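Local atomic coordinates of protein-glutamine gamma-glutamyltransferase 2 (Pagrus major, PDB entry 1G0D), a protein that probably catalyses the calcium-dependent cross-linking of proteins, joining peptide-bound glutamine to the amino group of peptide-bound lysine or to other primary amines. Residues Asn496-Ala510 with Glu522-Ala534. Numbering follows the deposited sequence.
Sequences NEGGRDAHAQLTMLA and ECQRKTISVTVPA
N496 ND2 ties the loop 497-501 to the antiparallel hairpin of strands 502-513 and 525-532, bonding both V532 O and R500 O. With CG anti to the backbone N (chi1 177°), the N496 amide reaches across so that ND2 lies 2.9 Å from V532 O, while A502 N, the ladder's own donor, meets that oxygen from the opposite face of its carbonyl plane. Shortened to an alanine here, the side chain would probably leave V532 O with A502 N alone of its two donors and R500 O without this one, so the loop could shift. Along one face, H503 ND1 and T531 OG1 share a hydrogen bond of 2.8 Å at the ring edge, and T507 OG1 and T527 OG1 are hydrogen-bonded at 3.2 Å. Farther on, L509 CD2 sits over one guanidinium face of R525, offset toward the rim; NH1 is salt-bridged to E317 and NH2 hydrogen-bonded to R315 O. On the other face L506 CB packs on I528 CG2, and the M508 and K526 side chains lie side by side, K526 NZ salt-bridged to E540. Alternation thus turns L506 toward strand 473-479 and V530 toward 536-544, while across the opposite face side-chain bonds reinforce the ladder of this hairpin, whose strand 525-532 is outermost in its sheet, in the first C-terminal beta-barrel.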
loop_
_atom_site.group_PDB
_atom_site.type_symbol
_atom_site.label_atom_id
_atom_site.label_comp_id
_atom_site.label_asym_id
_atom_site.label_seq_id
_atom_site.Cartn_x
_atom_site.Cartn_y
_atom_site.Cartn_z
ATOM N N ASN A 496 36.078 21.791 -5.522
ATOM C CA ASN A 496 36.180 23.155 -5.975
ATOM C C ASN A 496 36.410 23.105 -7.480
ATOM O O ASN A 496 37.510 22.830 -7.918
ATOM C CB ASN A 496 37.351 23.870 -5.277
ATOM C CG ASN A 496 37.537 25.289 -5.770
ATOM O OD1 ASN A 496 36.829 25.748 -6.669
ATOM N ND2 ASN A 496 38.496 25.996 -5.189
ATOM N N GLU A 497 35.391 23.312 -8.288
ATOM C CA GLU A 497 35.677 23.322 -9.711
ATOM C C GLU A 497 35.723 24.770 -10.175
ATOM O O GLU A 497 35.049 25.167 -11.128
ATOM C CB GLU A 497 34.642 22.545 -10.524
ATOM C CG GLU A 497 33.927 21.457 -9.781
ATOM C CD GLU A 497 32.455 21.781 -9.671
ATOM O OE1 GLU A 497 31.613 20.976 -10.138
ATOM O OE2 GLU A 497 32.144 22.865 -9.123
ATOM N N GLY A 498 36.530 25.549 -9.469
ATOM C CA GLY A 498 36.697 26.948 -9.780
ATOM C C GLY A 498 38.165 27.187 -10.067
ATOM O O GLY A 498 38.999 26.304 -9.855
ATOM N N GLY A 499 38.487 28.391 -10.526
ATOM C CA GLY A 499 39.861 28.707 -10.867
ATOM C C GLY A 499 40.769 29.165 -9.753
ATOM O O GLY A 499 41.974 28.908 -9.817
ATOM N N ARG A 500 40.206 29.836 -8.751
ATOM C CA ARG A 500 40.973 30.349 -7.619
ATOM C C ARG A 500 40.739 29.481 -6.383
ATOM O O ARG A 500 39.690 28.848 -6.264
ATOM C CB ARG A 500 40.567 31.798 -7.337
ATOM C CG ARG A 500 40.129 32.551 -8.593
ATOM C CD ARG A 500 39.893 34.041 -8.361
ATOM N NE ARG A 500 41.104 34.863 -8.482
ATOM C CZ ARG A 500 41.443 35.562 -9.565
ATOM N NH1 ARG A 500 40.670 35.547 -10.642
ATOM N NH2 ARG A 500 42.547 36.300 -9.561
ATOM N N ASP A 501 41.729 29.447 -5.482
ATOM C CA ASP A 501 41.671 28.663 -4.240
ATOM C C ASP A 501 40.540 29.116 -3.345
ATOM O O ASP A 501 40.253 30.303 -3.273
ATOM C CB ASP A 501 42.970 28.814 -3.482
ATOM C CG ASP A 501 43.951 27.750 -3.831
ATOM O OD1 ASP A 501 43.959 27.331 -5.011
ATOM O OD2 ASP A 501 44.702 27.324 -2.926
ATOM N N ALA A 502 39.918 28.183 -2.632
ATOM C CA ALA A 502 38.782 28.538 -1.803
ATOM C C ALA A 502 38.875 27.994 -0.422
ATOM O O ALA A 502 39.016 26.798 -0.217
ATOM C CB ALA A 502 37.537 28.049 -2.432
ATOM N N HIS A 503 38.776 28.883 0.541
ATOM C CA HIS A 503 38.854 28.480 1.929
ATOM C C HIS A 503 37.451 28.586 2.518
ATOM O O HIS A 503 36.796 29.614 2.384
ATOM C CB HIS A 503 39.837 29.399 2.684
ATOM C CG HIS A 503 40.744 30.208 1.790
ATOM N ND1 HIS A 503 41.925 29.710 1.279
ATOM C CD2 HIS A 503 40.665 31.491 1.360
ATOM C CE1 HIS A 503 42.533 30.648 0.578
ATOM N NE2 HIS A 503 41.789 31.741 0.611
ATOM N N ALA A 504 36.977 27.527 3.160
ATOM C CA ALA A 504 35.637 27.558 3.728
ATOM C C ALA A 504 35.534 26.765 5.036
ATOM O O ALA A 504 36.481 26.099 5.467
ATOM C CB ALA A 504 34.618 27.049 2.691
ATOM N N GLN A 505 34.386 26.873 5.687
ATOM C CA GLN A 505 34.180 26.184 6.945
ATOM C C GLN A 505 33.261 25.027 6.680
ATOM O O GLN A 505 32.146 25.212 6.199
ATOM C CB GLN A 505 33.538 27.128 7.958
ATOM C CG GLN A 505 33.771 26.752 9.420
ATOM C CD GLN A 505 35.174 27.080 9.884
ATOM O OE1 GLN A 505 35.753 28.097 9.480
ATOM N NE2 GLN A 505 35.733 26.217 10.734
ATOM N N LEU A 506 33.716 23.840 7.036
ATOM C CA LEU A 506 32.968 22.634 6.788
ATOM C C LEU A 506 32.403 21.976 8.040
ATOM O O LEU A 506 33.123 21.324 8.793
ATOM C CB LEU A 506 33.899 21.667 6.060
ATOM C CG LEU A 506 33.483 20.442 5.248
ATOM C CD1 LEU A 506 33.986 19.188 5.945
ATOM C CD2 LEU A 506 32.002 20.404 5.047
ATOM N N THR A 507 31.105 22.125 8.255
ATOM C CA THR A 507 30.453 21.496 9.399
ATOM C C THR A 507 29.780 20.172 9.006
ATOM O O THR A 507 29.042 20.120 8.029
ATOM C CB THR A 507 29.365 22.403 9.958
ATOM O OG1 THR A 507 29.898 23.716 10.182
ATOM C CG2 THR A 507 28.804 21.814 11.244
ATOM N N MET A 508 30.014 19.112 9.769
ATOM C CA MET A 508 29.400 17.815 9.488
ATOM C C MET A 508 28.763 17.220 10.731
ATOM O O MET A 508 29.336 17.289 11.813
ATOM C CB MET A 508 30.438 16.835 8.983
ATOM C CG MET A 508 31.484 17.447 8.135
ATOM S SD MET A 508 32.783 16.225 8.055
ATOM C CE MET A 508 34.256 17.216 8.417
ATOM N N LEU A 509 27.569 16.656 10.595
ATOM C CA LEU A 509 26.899 16.023 11.730
ATOM C C LEU A 509 26.345 14.700 11.288
ATOM O O LEU A 509 26.015 14.510 10.136
ATOM C CB LEU A 509 25.692 16.803 12.232
ATOM C CG LEU A 509 25.437 18.303 12.308
ATOM C CD1 LEU A 509 25.469 18.977 10.932
ATOM C CD2 LEU A 509 24.042 18.451 12.964
ATOM N N ALA A 510 26.183 13.796 12.226
ATOM C CA ALA A 510 25.628 12.508 11.913
ATOM C C ALA A 510 24.698 12.214 13.085
ATOM O O ALA A 510 25.146 12.109 14.232
ATOM C CB ALA A 510 26.731 11.503 11.818
ATOM N N GLU A 522 21.822 12.348 18.099
ATOM C CA GLU A 522 22.945 13.020 17.438
ATOM C C GLU A 522 24.247 12.287 17.792
ATOM O O GLU A 522 24.969 12.702 18.701
ATOM C CB GLU A 522 23.006 14.488 17.894
ATOM C CG GLU A 522 24.354 15.187 17.713
ATOM C CD GLU A 522 24.620 15.636 16.285
ATOM O OE1 GLU A 522 23.830 16.443 15.724
ATOM O OE2 GLU A 522 25.642 15.176 15.725
ATOM N N CYS A 523 24.554 11.203 17.074
ATOM C CA CYS A 523 25.758 10.436 17.383
ATOM C C CYS A 523 27.110 10.966 16.881
ATOM O O CYS A 523 28.006 10.165 16.586
ATOM C CB CYS A 523 25.603 8.966 16.968
ATOM S SG CYS A 523 24.780 8.710 15.434
ATOM N N GLN A 524 27.226 12.300 16.769
ATOM C CA GLN A 524 28.463 13.006 16.416
ATOM C C GLN A 524 28.439 14.102 15.386
ATOM O O GLN A 524 27.857 13.977 14.327
ATOM C CB GLN A 524 29.593 12.041 16.083
ATOM C CG GLN A 524 29.811 11.732 14.648
ATOM C CD GLN A 524 30.880 10.675 14.502
ATOM O OE1 GLN A 524 31.920 10.916 13.885
ATOM N NE2 GLN A 524 30.643 9.493 15.089
ATOM N N ARG A 525 29.136 15.176 15.734
ATOM C CA ARG A 525 29.252 16.391 14.936
ATOM C C ARG A 525 30.749 16.744 14.773
ATOM O O ARG A 525 31.603 16.144 15.433
ATOM C CB ARG A 525 28.493 17.482 15.676
ATOM C CG ARG A 525 28.539 18.831 15.075
ATOM C CD ARG A 525 28.056 19.812 16.113
ATOM N NE ARG A 525 26.615 19.747 16.283
ATOM C CZ ARG A 525 25.782 20.660 15.808
ATOM N NH1 ARG A 525 24.481 20.521 16.011
ATOM N NH2 ARG A 525 26.252 21.709 15.131
ATOM N N LYS A 526 31.088 17.705 13.916
ATOM C CA LYS A 526 32.503 18.037 13.699
ATOM C C LYS A 526 32.628 19.172 12.698
ATOM O O LYS A 526 32.009 19.134 11.648
ATOM C CB LYS A 526 33.207 16.786 13.163
ATOM C CG LYS A 526 34.655 16.900 12.719
ATOM C CD LYS A 526 35.063 15.537 12.108
ATOM C CE LYS A 526 36.521 15.451 11.662
ATOM N NZ LYS A 526 36.625 14.870 10.277
ATOM N N THR A 527 33.410 20.191 13.024
ATOM C CA THR A 527 33.604 21.302 12.098
ATOM C C THR A 527 35.070 21.425 11.746
ATOM O O THR A 527 35.924 21.396 12.618
ATOM C CB THR A 527 33.145 22.621 12.678
ATOM O OG1 THR A 527 31.717 22.675 12.619
ATOM C CG2 THR A 527 33.707 23.774 11.871
ATOM N N ILE A 528 35.354 21.562 10.461
ATOM C CA ILE A 528 36.717 21.663 9.993
ATOM C C ILE A 528 36.883 22.913 9.196
ATOM O O ILE A 528 35.909 23.489 8.720
ATOM C CB ILE A 528 37.078 20.457 9.088
ATOM C CG1 ILE A 528 38.299 19.744 9.654
ATOM C CG2 ILE A 528 37.353 20.907 7.645
ATOM C CD1 ILE A 528 38.106 19.198 11.057
ATOM N N SER A 529 38.126 23.346 9.072
ATOM C CA SER A 529 38.420 24.511 8.263
ATOM C C SER A 529 39.085 23.912 7.051
ATOM O O SER A 529 39.977 23.058 7.153
ATOM C CB SER A 529 39.346 25.481 8.979
ATOM O OG SER A 529 38.583 26.548 9.524
ATOM N N VAL A 530 38.647 24.367 5.895
ATOM C CA VAL A 530 39.128 23.796 4.670
ATOM C C VAL A 530 39.619 24.816 3.650
ATOM O O VAL A 530 39.107 25.948 3.587
ATOM C CB VAL A 530 37.956 22.915 4.093
ATOM C CG1 VAL A 530 37.481 23.400 2.744
ATOM C CG2 VAL A 530 38.373 21.491 4.043
ATOM N N THR A 531 40.666 24.450 2.912
ATOM C CA THR A 531 41.111 25.297 1.799
ATOM C C THR A 531 41.299 24.315 0.670
ATOM O O THR A 531 42.208 23.482 0.683
ATOM C CB THR A 531 42.425 26.097 2.029
ATOM O OG1 THR A 531 42.620 26.979 0.902
ATOM C CG2 THR A 531 43.628 25.166 2.198
ATOM N N VAL A 532 40.378 24.363 -0.275
ATOM C CA VAL A 532 40.439 23.468 -1.381
ATOM C C VAL A 532 40.813 24.265 -2.602
ATOM O O VAL A 532 40.193 25.257 -2.946
ATOM C CB VAL A 532 39.120 22.761 -1.557
ATOM C CG1 VAL A 532 39.276 21.680 -2.608
ATOM C CG2 VAL A 532 38.699 22.152 -0.232
ATOM N N PRO A 533 41.873 23.837 -3.265
ATOM C CA PRO A 533 42.453 24.427 -4.459
ATOM C C PRO A 533 41.648 24.281 -5.720
ATOM O O PRO A 533 40.871 23.342 -5.862
ATOM C CB PRO A 533 43.793 23.728 -4.582
ATOM C CG PRO A 533 43.947 22.915 -3.298
ATOM C CD PRO A 533 42.610 22.648 -2.812
ATOM N N ALA A 534 41.872 25.200 -6.655
ATOM C CA ALA A 534 41.163 25.176 -7.912
ATOM C C ALA A 534 41.238 23.790 -8.476
ATOM O O ALA A 534 42.240 23.076 -8.322
ATOM C CB ALA A 534 41.775 26.155 -8.888
#